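Local coordinates for protein polymerase X (PDB 2W9M) that probably copies DNA during repair as a family X DNA polymerase and also carries a zinc-binding polymerase/histidinol phosphatase domain, at residues L100-L105 against D119-L124; E132-K137 against K142-I147; Q159-R164 against E229-E234. All coordinates share one frame; numbering follows the deposited sequence.

The three contacts follow one another along the chain, each closing before the next opens, and all lie inside the family X polymerase range. Contacts 1 and 2 have centres about 12 Å apart and share one apolar core between helices 121-130 and 141-157, where L124 meets both L133 and I147; a salt bridge from R123 to E132 ties them as well. Helix 141-157 then runs on to strand 161-162 and contact 3, centred about 16 Å from contact 1, where R164 packs on S120 and E122. Helix 141-157, the last of the helix-hairpin-helix region, thus leads directly into the mixed sheet.

Contact 1. Residues L100-L105 against D119-L124; sequences LGVRGL and DSLERL
V102 and L121 form the close part of this contact, the methyl CG2 of V102 lying 3.8 Å from CD1 of L121, with the two side chains running antiparallel as they pass. CG1 of V102 stands anti to the backbone N (chi1 180°), which leaves CG2 as the branch turned to the helix. L121 sets out obliquely and only its end closes in. The second half is slacker: CD1 of L124 lies 4.4 Å from CG2 of V102 and 4.2 Å from CD1 of L105, so one leucine methyl bridges both loop residues. V151 of helix 141-157 also packs on L124. The other side of the loop faces solvent, with L100, G101, R103 and G104 exposed. A type II turn from V102 to L105, closed by L105 N to V102 O, brings both apolar residues round to the same partner; G104 takes the positive phi that such a turn requires. On the facing segment S120 is the N-cap of helix 121-130, its OG accepting from R123 N at 3.3 Å. A glycine-containing hairpin between two helices, packed on the next helix of the domain, is characteristic of helix-hairpin-helix DNA-binding domains.

Contact 2. Residues E132-K137 against K142-I147; sequences ELAGLK and KSAATI
A134 and A144 meet methyl to methyl, their CB atoms 3.9 Å apart, at the point where the backbones come nearest, with CA atoms 5.3 Å from each other. Side chains this short let the loop lie almost directly on the helix, and CB of A144 also lies 3.9 Å from the backbone N of A134. The two alanines are differently turned: the CB of A144 is aimed at the loop, whereas that of A134 leaves its backbone at a slant to the helix.

L133 does the reaching. Its chi1 of -146° falls away from a staggered position, while chi2 of -161° is close to extended, and the branch CD1 ends up over the helix backbone, 3.9 Å from CA of A144. The same methyl is 4.1 Å from CG2 of I147, one turn further along, so it lies alongside both residues. I147 offers it two carbons: chi1 of -70° sets CG1 beside the backbone N and leaves CG2 anti to it, while CD1, at the end of the CG1 branch, comes almost as close, at 4.2 Å from CD1 of L133. F139 also packs on L133 and I147, extending this apolar cluster beyond the two segments.

Residues 132-135, with helical backbone angles, come ahead of the hairpin of a helix-hairpin-helix motif and pack on helix 141-157, the second helix of that motif, a class of element that generally binds DNA backbone without regard to sequence. A type I turn from L133 to L136, with L136 N bonded to L133 O, leads on towards the hairpin.

The CB bonds of K142 and A145 point away from 132-137. On that exposed flank of the helix, T146 OG1 bonds to K142 O at 3.3 Å, approaching from above the carbonyl plane; the same oxygen also accepts from the backbone N of A145 and of T146.

Contact 3. Residues Q159-R164 against E229-E234; sequences QRQSLR and EGVPVE
Q161 lies against P232 with the two side chains crossing at a slant, so that both CG and NE2 of the glutamine sit 4.0 Å from CD of the proline ring. The glutamine is bent: chi1 (-58°) puts CG beside the backbone N and against P232 and V231, 4.3 Å from CG1 of the valine, and a second turn at chi2 (-59°) brings the amide alongside. V231 points its CB bond across the contact rather than into it, and V169 of helix 163-176 packs on it. NE2 of Q161 lies 3.9 Å from the carbonyl O of G230, too far for a bond; its polar partner is the carbonyl of F155, while OE1 accepts from R158. Bound through both amide atoms to the C-terminal end of helix 141-157 and the residue after it, Q161 can present its flank to apolar neighbours. G230, with a positive phi, belongs to the turn between the antiparallel strands 224-228 and 231-238. Strands 161-162 and 231-238 do not pair with each other; both pair with strand 194-203, and Q161 bridges them. A mixed sheet that follows the helix-hairpin-helix region and precedes the thumb is consistent with the palm of family X polymerases.

Contact 1. Residues L100-L105 against D119-L124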
loop_
_atom_site.group_PDB
_atom_site.type_symbol
_atom_site.label_atom_id
_atom_site.label_comp_id
_atom_site.label_asym_id
_atom_site.label_seq_id
_atom_site.Cartn_x
_atom_site.Cartn_y
_atom_site.Cartn_z
ATOM N N LEU A 100 16.142 -1.017 -0.229
ATOM C CA LEU A 100 17.256 -1.938 -0.016
ATOM C C LEU A 100 17.710 -2.584 -1.324
ATOM O O LEU A 100 18.712 -3.297 -1.360
ATOM C CB LEU A 100 16.878 -3.022 0.997
ATOM C CG LEU A 100 16.706 -2.574 2.448
ATOM C CD1 LEU A 100 16.066 -3.678 3.263
ATOM C CD2 LEU A 100 18.036 -2.183 3.037
ATOM N N GLY A 101 16.969 -2.329 -2.397
ATOM C CA GLY A 101 17.311 -2.860 -3.705
ATOM C C GLY A 101 17.869 -1.806 -4.644
ATOM O O GLY A 101 18.234 -2.107 -5.782
ATOM N N VAL A 102 17.929 -0.564 -4.170
ATOM C CA VAL A 102 18.494 0.533 -4.949
ATOM C C VAL A 102 20.019 0.524 -4.870
ATOM O O VAL A 102 20.601 0.869 -3.837
ATOM C CB VAL A 102 17.984 1.899 -4.455
ATOM C CG1 VAL A 102 18.589 3.026 -5.278
ATOM C CG2 VAL A 102 16.471 1.949 -4.506
ATOM N N ARG A 103 20.662 0.126 -5.963
ATOM C CA ARG A 103 22.119 0.060 -6.018
ATOM C C ARG A 103 22.739 1.392 -5.599
ATOM O O ARG A 103 22.421 2.437 -6.167
ATOM C CB ARG A 103 22.586 -0.316 -7.428
ATOM C CG ARG A 103 24.069 -0.628 -7.524
ATOM C CD ARG A 103 24.676 -0.099 -8.820
ATOM N NE ARG A 103 24.553 -1.026 -9.941
ATOM C CZ ARG A 103 23.652 -0.916 -10.914
ATOM N NH1 ARG A 103 22.777 0.080 -10.909
ATOM N NH2 ARG A 103 23.631 -1.808 -11.893
ATOM N N GLY A 104 23.611 1.354 -4.595
ATOM C CA GLY A 104 24.306 2.550 -4.150
ATOM C C GLY A 104 23.816 3.160 -2.845
ATOM O O GLY A 104 24.397 4.132 -2.357
ATOM N N LEU A 105 22.751 2.606 -2.274
ATOM C CA LEU A 105 22.243 3.096 -0.992
ATOM C C LEU A 105 22.746 2.257 0.184
ATOM O O LEU A 105 22.352 1.099 0.352
ATOM C CB LEU A 105 20.710 3.147 -0.986
ATOM C CG LEU A 105 20.010 4.285 -1.735
ATOM C CD1 LEU A 105 18.522 4.272 -1.440
ATOM C CD2 LEU A 105 20.601 5.627 -1.361
ATOM N N ASP A 119 9.979 7.020 1.840
ATOM C CA ASP A 119 9.661 5.654 2.235
ATOM C C ASP A 119 9.356 4.708 1.075
ATOM O O ASP A 119 8.983 3.557 1.304
ATOM C CB ASP A 119 8.462 5.660 3.188
ATOM C CG ASP A 119 7.165 6.050 2.491
ATOM O OD1 ASP A 119 7.230 6.795 1.486
ATOM O OD2 ASP A 119 6.082 5.614 2.945
ATOM N N SER A 120 9.494 5.177 -0.162
ATOM C CA SER A 120 9.234 4.312 -1.313
ATOM C C SER A 120 10.001 4.731 -2.555
ATOM O O SER A 120 10.494 5.852 -2.645
ATOM C CB SER A 120 7.734 4.245 -1.618
ATOM O OG SER A 120 7.240 5.498 -2.061
ATOM N N LEU A 121 10.106 3.814 -3.508
ATOM C CA LEU A 121 10.758 4.095 -4.778
ATOM C C LEU A 121 10.171 5.330 -5.448
ATOM O O LEU A 121 10.900 6.205 -5.921
ATOM C CB LEU A 121 10.634 2.890 -5.710
ATOM C CG LEU A 121 11.890 2.024 -5.792
ATOM C CD1 LEU A 121 12.718 2.147 -4.521
ATOM C CD2 LEU A 121 11.528 0.582 -6.094
ATOM N N GLU A 122 8.848 5.394 -5.485
ATOM C CA GLU A 122 8.163 6.515 -6.110
ATOM C C GLU A 122 8.454 7.837 -5.402
ATOM O O GLU A 122 8.704 8.854 -6.047
ATOM C CB GLU A 122 6.656 6.255 -6.158
ATOM C CG GLU A 122 5.825 7.488 -6.442
ATOM C CD GLU A 122 6.247 8.200 -7.714
ATOM O OE1 GLU A 122 5.978 9.413 -7.820
ATOM O OE2 GLU A 122 6.850 7.554 -8.599
ATOM N N ARG A 123 8.412 7.814 -4.074
ATOM C CA ARG A 123 8.686 9.002 -3.268
ATOM C C ARG A 123 10.163 9.418 -3.350
ATOM O O ARG A 123 10.490 10.602 -3.242
ATOM C CB ARG A 123 8.265 8.755 -1.815
ATOM C CG ARG A 123 8.622 9.867 -0.847
ATOM C CD ARG A 123 7.683 11.053 -0.977
ATOM N NE ARG A 123 8.014 12.100 -0.014
ATOM C CZ ARG A 123 8.838 13.117 -0.260
ATOM N NH1 ARG A 123 9.416 13.238 -1.448
ATOM N NH2 ARG A 123 9.079 14.015 0.685
ATOM N N LEU A 124 11.045 8.440 -3.541
ATOM C CA LEU A 124 12.462 8.706 -3.757
ATOM C C LEU A 124 12.633 9.396 -5.102
ATOM O O LEU A 124 13.409 10.343 -5.233
ATOM C CB LEU A 124 13.263 7.403 -3.754
ATOM C CG LEU A 124 14.684 7.387 -3.180
ATOM C CD1 LEU A 124 15.426 6.144 -3.660
ATOM C CD2 LEU A 124 15.467 8.636 -3.531
#

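Contact 2. Residues E132-K137 against K142-I147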
loop_
_atom_site.group_PDB
_atom_site.type_symbol
_atom_site.label_atom_id
_atom_site.label_comp_id
_atom_site.label_asym_id
_atom_site.label_seq_id
_atom_site.Cartn_x
_atom_site.Cartn_y
_atom_site.Cartn_z
ATOM N N GLU A 132 14.855 17.908 -3.374
ATOM C CA GLU A 132 14.742 17.550 -1.963
ATOM C C GLU A 132 15.814 16.540 -1.551
ATOM O O GLU A 132 16.392 16.634 -0.466
ATOM C CB GLU A 132 13.349 16.994 -1.673
ATOM C CG GLU A 132 13.148 16.514 -0.249
ATOM C CD GLU A 132 11.754 15.950 -0.011
ATOM O OE1 GLU A 132 11.490 15.471 1.115
ATOM O OE2 GLU A 132 10.922 15.986 -0.947
ATOM N N LEU A 133 16.076 15.579 -2.433
ATOM C CA LEU A 133 17.055 14.532 -2.175
ATOM C C LEU A 133 18.443 15.133 -2.026
ATOM O O LEU A 133 19.143 14.867 -1.048
ATOM C CB LEU A 133 17.059 13.517 -3.316
ATOM C CG LEU A 133 17.339 12.057 -2.964
ATOM C CD1 LEU A 133 17.760 11.303 -4.211
ATOM C CD2 LEU A 133 18.401 11.941 -1.892
ATOM N N ALA A 134 18.837 15.946 -3.003
ATOM C CA ALA A 134 20.154 16.575 -2.992
ATOM C C ALA A 134 20.351 17.423 -1.737
ATOM O O ALA A 134 21.467 17.554 -1.238
ATOM C CB ALA A 134 20.348 17.422 -4.243
ATOM N N GLY A 135 19.255 17.980 -1.226
ATOM C CA GLY A 135 19.304 18.868 -0.078
ATOM C C GLY A 135 19.604 18.180 1.239
ATOM O O GLY A 135 19.860 18.841 2.246
ATOM N N LEU A 136 19.569 16.852 1.238
ATOM C CA LEU A 136 19.884 16.082 2.438
ATOM C C LEU A 136 21.388 16.003 2.700
ATOM O O LEU A 136 22.194 16.034 1.767
ATOM C CB LEU A 136 19.326 14.661 2.331
ATOM C CG LEU A 136 17.815 14.478 2.423
ATOM C CD1 LEU A 136 17.477 13.005 2.347
ATOM C CD2 LEU A 136 17.283 15.088 3.707
ATOM N N LYS A 137 21.753 15.895 3.976
ATOM C CA LYS A 137 23.125 15.592 4.367
ATOM C C LYS A 137 23.566 14.272 3.750
ATOM O O LYS A 137 22.898 13.250 3.922
ATOM C CB LYS A 137 23.233 15.464 5.885
ATOM C CG LYS A 137 23.857 16.641 6.608
ATOM C CD LYS A 137 24.475 16.154 7.909
ATOM C CE LYS A 137 24.379 17.186 9.017
ATOM N NZ LYS A 137 24.609 16.552 10.346
ATOM N N LYS A 142 24.822 15.551 -7.578
ATOM C CA LYS A 142 25.373 14.435 -8.340
ATOM C C LYS A 142 24.871 13.066 -7.876
ATOM O O LYS A 142 24.459 12.244 -8.697
ATOM C CB LYS A 142 26.904 14.493 -8.351
ATOM C CG LYS A 142 27.463 15.230 -9.557
ATOM C CD LYS A 142 28.687 16.063 -9.214
ATOM C CE LYS A 142 29.075 16.941 -10.390
ATOM N NZ LYS A 142 29.785 18.181 -9.964
ATOM N N SER A 143 24.906 12.820 -6.572
ATOM C CA SER A 143 24.428 11.551 -6.035
ATOM C C SER A 143 22.913 11.417 -6.200
ATOM O O SER A 143 22.390 10.312 -6.347
ATOM C CB SER A 143 24.827 11.402 -4.567
ATOM O OG SER A 143 24.268 12.438 -3.779
ATOM N N ALA A 144 22.216 12.547 -6.181
ATOM C CA ALA A 144 20.769 12.556 -6.378
ATOM C C ALA A 144 20.377 12.132 -7.793
ATOM O O ALA A 144 19.277 11.625 -8.011
ATOM C CB ALA A 144 20.189 13.928 -6.058
ATOM N N ALA A 145 21.272 12.342 -8.752
ATOM C CA ALA A 145 21.007 11.959 -10.135
ATOM C C ALA A 145 21.405 10.506 -10.380
ATOM O O ALA A 145 20.825 9.827 -11.229
ATOM C CB ALA A 145 21.735 12.886 -11.095
ATOM N N THR A 146 22.402 10.038 -9.635
ATOM C CA THR A 146 22.842 8.654 -9.735
ATOM C C THR A 146 21.747 7.765 -9.167
ATOM O O THR A 146 21.397 6.736 -9.746
ATOM C CB THR A 146 24.156 8.430 -8.958
ATOM O OG1 THR A 146 25.210 9.178 -9.578
ATOM C CG2 THR A 146 24.531 6.956 -8.938
ATOM N N ILE A 147 21.198 8.183 -8.034
ATOM C CA ILE A 147 20.126 7.441 -7.398
ATOM C C ILE A 147 18.884 7.402 -8.288
ATOM O O ILE A 147 18.219 6.371 -8.391
ATOM C CB ILE A 147 19.792 8.038 -6.024
ATOM C CG1 ILE A 147 20.939 7.750 -5.051
ATOM C CG2 ILE A 147 18.468 7.489 -5.509
ATOM C CD1 ILE A 147 20.878 8.547 -3.770
#

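Contact 3. Residues Q159-R164 against E229-E234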
loop_
_atom_site.group_PDB
_atom_site.type_symbol
_atom_site.label_atom_id
_atom_site.label_comp_id
_atom_site.label_asym_id
_atom_site.label_seq_id
_atom_site.Cartn_x
_atom_site.Cartn_y
_atom_site.Cartn_z
ATOM N N GLN A 159 7.367 -5.720 -14.916
ATOM C CA GLN A 159 6.506 -5.844 -16.086
ATOM C C GLN A 159 5.313 -4.917 -15.932
ATOM O O GLN A 159 4.784 -4.392 -16.909
ATOM C CB GLN A 159 6.016 -7.281 -16.264
ATOM C CG GLN A 159 6.863 -8.128 -17.199
ATOM C CD GLN A 159 6.104 -9.330 -17.732
ATOM O OE1 GLN A 159 4.898 -9.257 -17.982
ATOM N NE2 GLN A 159 6.808 -10.444 -17.913
ATOM N N ARG A 160 4.895 -4.728 -14.688
ATOM C CA ARG A 160 3.803 -3.824 -14.373
ATOM C C ARG A 160 4.206 -2.892 -13.229
ATOM O O ARG A 160 5.010 -3.261 -12.370
ATOM C CB ARG A 160 2.543 -4.617 -14.028
ATOM C CG ARG A 160 1.750 -5.078 -15.247
ATOM C CD ARG A 160 0.416 -5.723 -14.856
ATOM N NE ARG A 160 -0.609 -5.528 -15.885
ATOM C CZ ARG A 160 -1.659 -4.720 -15.756
ATOM N NH1 ARG A 160 -1.839 -4.037 -14.638
ATOM N NH2 ARG A 160 -2.536 -4.601 -16.744
ATOM N N GLN A 161 3.664 -1.680 -13.233
ATOM C CA GLN A 161 4.010 -0.673 -12.236
ATOM C C GLN A 161 2.987 -0.635 -11.105
ATOM O O GLN A 161 1.854 -1.079 -11.271
ATOM C CB GLN A 161 4.096 0.707 -12.891
ATOM C CG GLN A 161 5.110 0.791 -14.019
ATOM C CD GLN A 161 6.504 0.441 -13.556
ATOM O OE1 GLN A 161 6.863 0.681 -12.403
ATOM N NE2 GLN A 161 7.300 -0.129 -14.449
ATOM N N SER A 162 3.390 -0.107 -9.953
ATOM C CA SER A 162 2.466 0.063 -8.841
ATOM C C SER A 162 1.504 1.192 -9.169
ATOM O O SER A 162 1.829 2.075 -9.961
ATOM C CB SER A 162 3.215 0.369 -7.536
ATOM O OG SER A 162 3.770 1.675 -7.539
ATOM N N LEU A 163 0.319 1.158 -8.568
ATOM C CA LEU A 163 -0.663 2.215 -8.777
ATOM C C LEU A 163 -0.078 3.575 -8.418
ATOM O O LEU A 163 -0.420 4.586 -9.028
ATOM C CB LEU A 163 -1.915 1.958 -7.942
ATOM C CG LEU A 163 -3.009 3.026 -8.019
ATOM C CD1 LEU A 163 -3.444 3.252 -9.465
ATOM C CD2 LEU A 163 -4.198 2.641 -7.149
ATOM N N ARG A 164 0.809 3.595 -7.425
ATOM C CA ARG A 164 1.417 4.840 -6.963
ATOM C C ARG A 164 2.277 5.494 -8.044
ATOM O O ARG A 164 2.096 6.666 -8.356
ATOM C CB ARG A 164 2.251 4.598 -5.699
ATOM C CG ARG A 164 2.896 5.858 -5.148
ATOM C CD ARG A 164 3.928 5.564 -4.064
ATOM N NE ARG A 164 3.326 5.085 -2.823
ATOM C CZ ARG A 164 3.483 3.857 -2.342
ATOM N NH1 ARG A 164 4.231 2.978 -2.999
ATOM N NH2 ARG A 164 2.896 3.506 -1.205
ATOM N N GLU A 229 11.061 8.142 -17.023
ATOM C CA GLU A 229 11.816 7.656 -15.875
ATOM C C GLU A 229 11.454 6.223 -15.500
ATOM O O GLU A 229 11.193 5.922 -14.335
ATOM C CB GLU A 229 11.640 8.602 -14.688
ATOM C CG GLU A 229 12.205 9.989 -14.963
ATOM C CD GLU A 229 11.928 10.975 -13.848
ATOM O OE1 GLU A 229 11.389 10.560 -12.800
ATOM O OE2 GLU A 229 12.248 12.170 -14.024
ATOM N N GLY A 230 11.441 5.345 -16.503
ATOM C CA GLY A 230 11.194 3.930 -16.289
ATOM C C GLY A 230 9.729 3.540 -16.339
ATOM O O GLY A 230 9.401 2.365 -16.500
ATOM N N VAL A 231 8.848 4.525 -16.196
ATOM C CA VAL A 231 7.412 4.282 -16.201
ATOM C C VAL A 231 6.837 4.464 -17.604
ATOM O O VAL A 231 6.847 5.572 -18.141
ATOM C CB VAL A 231 6.687 5.237 -15.246
ATOM C CG1 VAL A 231 5.205 4.923 -15.213
ATOM C CG2 VAL A 231 7.292 5.154 -13.854
ATOM N N PRO A 232 6.335 3.371 -18.204
ATOM C CA PRO A 232 5.733 3.431 -19.543
ATOM C C PRO A 232 4.573 4.426 -19.590
ATOM O O PRO A 232 3.776 4.502 -18.649
ATOM C CB PRO A 232 5.217 2.006 -19.761
ATOM C CG PRO A 232 6.036 1.159 -18.846
ATOM C CD PRO A 232 6.309 2.009 -17.646
ATOM N N VAL A 233 4.486 5.182 -20.679
ATOM C CA VAL A 233 3.490 6.235 -20.803
ATOM C C VAL A 233 2.703 6.113 -22.099
ATOM O O VAL A 233 3.269 5.829 -23.150
ATOM C CB VAL A 233 4.148 7.626 -20.763
ATOM C CG1 VAL A 233 3.179 8.689 -21.241
ATOM C CG2 VAL A 233 4.637 7.940 -19.361
ATOM N N GLU A 234 1.394 6.324 -22.013
ATOM C CA GLU A 234 0.542 6.361 -23.196
ATOM C C GLU A 234 -0.406 7.542 -23.125
ATOM O O GLU A 234 -1.111 7.727 -22.136
ATOM C CB GLU A 234 -0.262 5.070 -23.338
ATOM C CG GLU A 234 0.566 3.862 -23.721
ATOM C CD GLU A 234 -0.278 2.619 -23.907
ATOM O OE1 GLU A 234 -1.347 2.711 -24.548
ATOM O OE2 GLU A 234 0.133 1.550 -23.412
#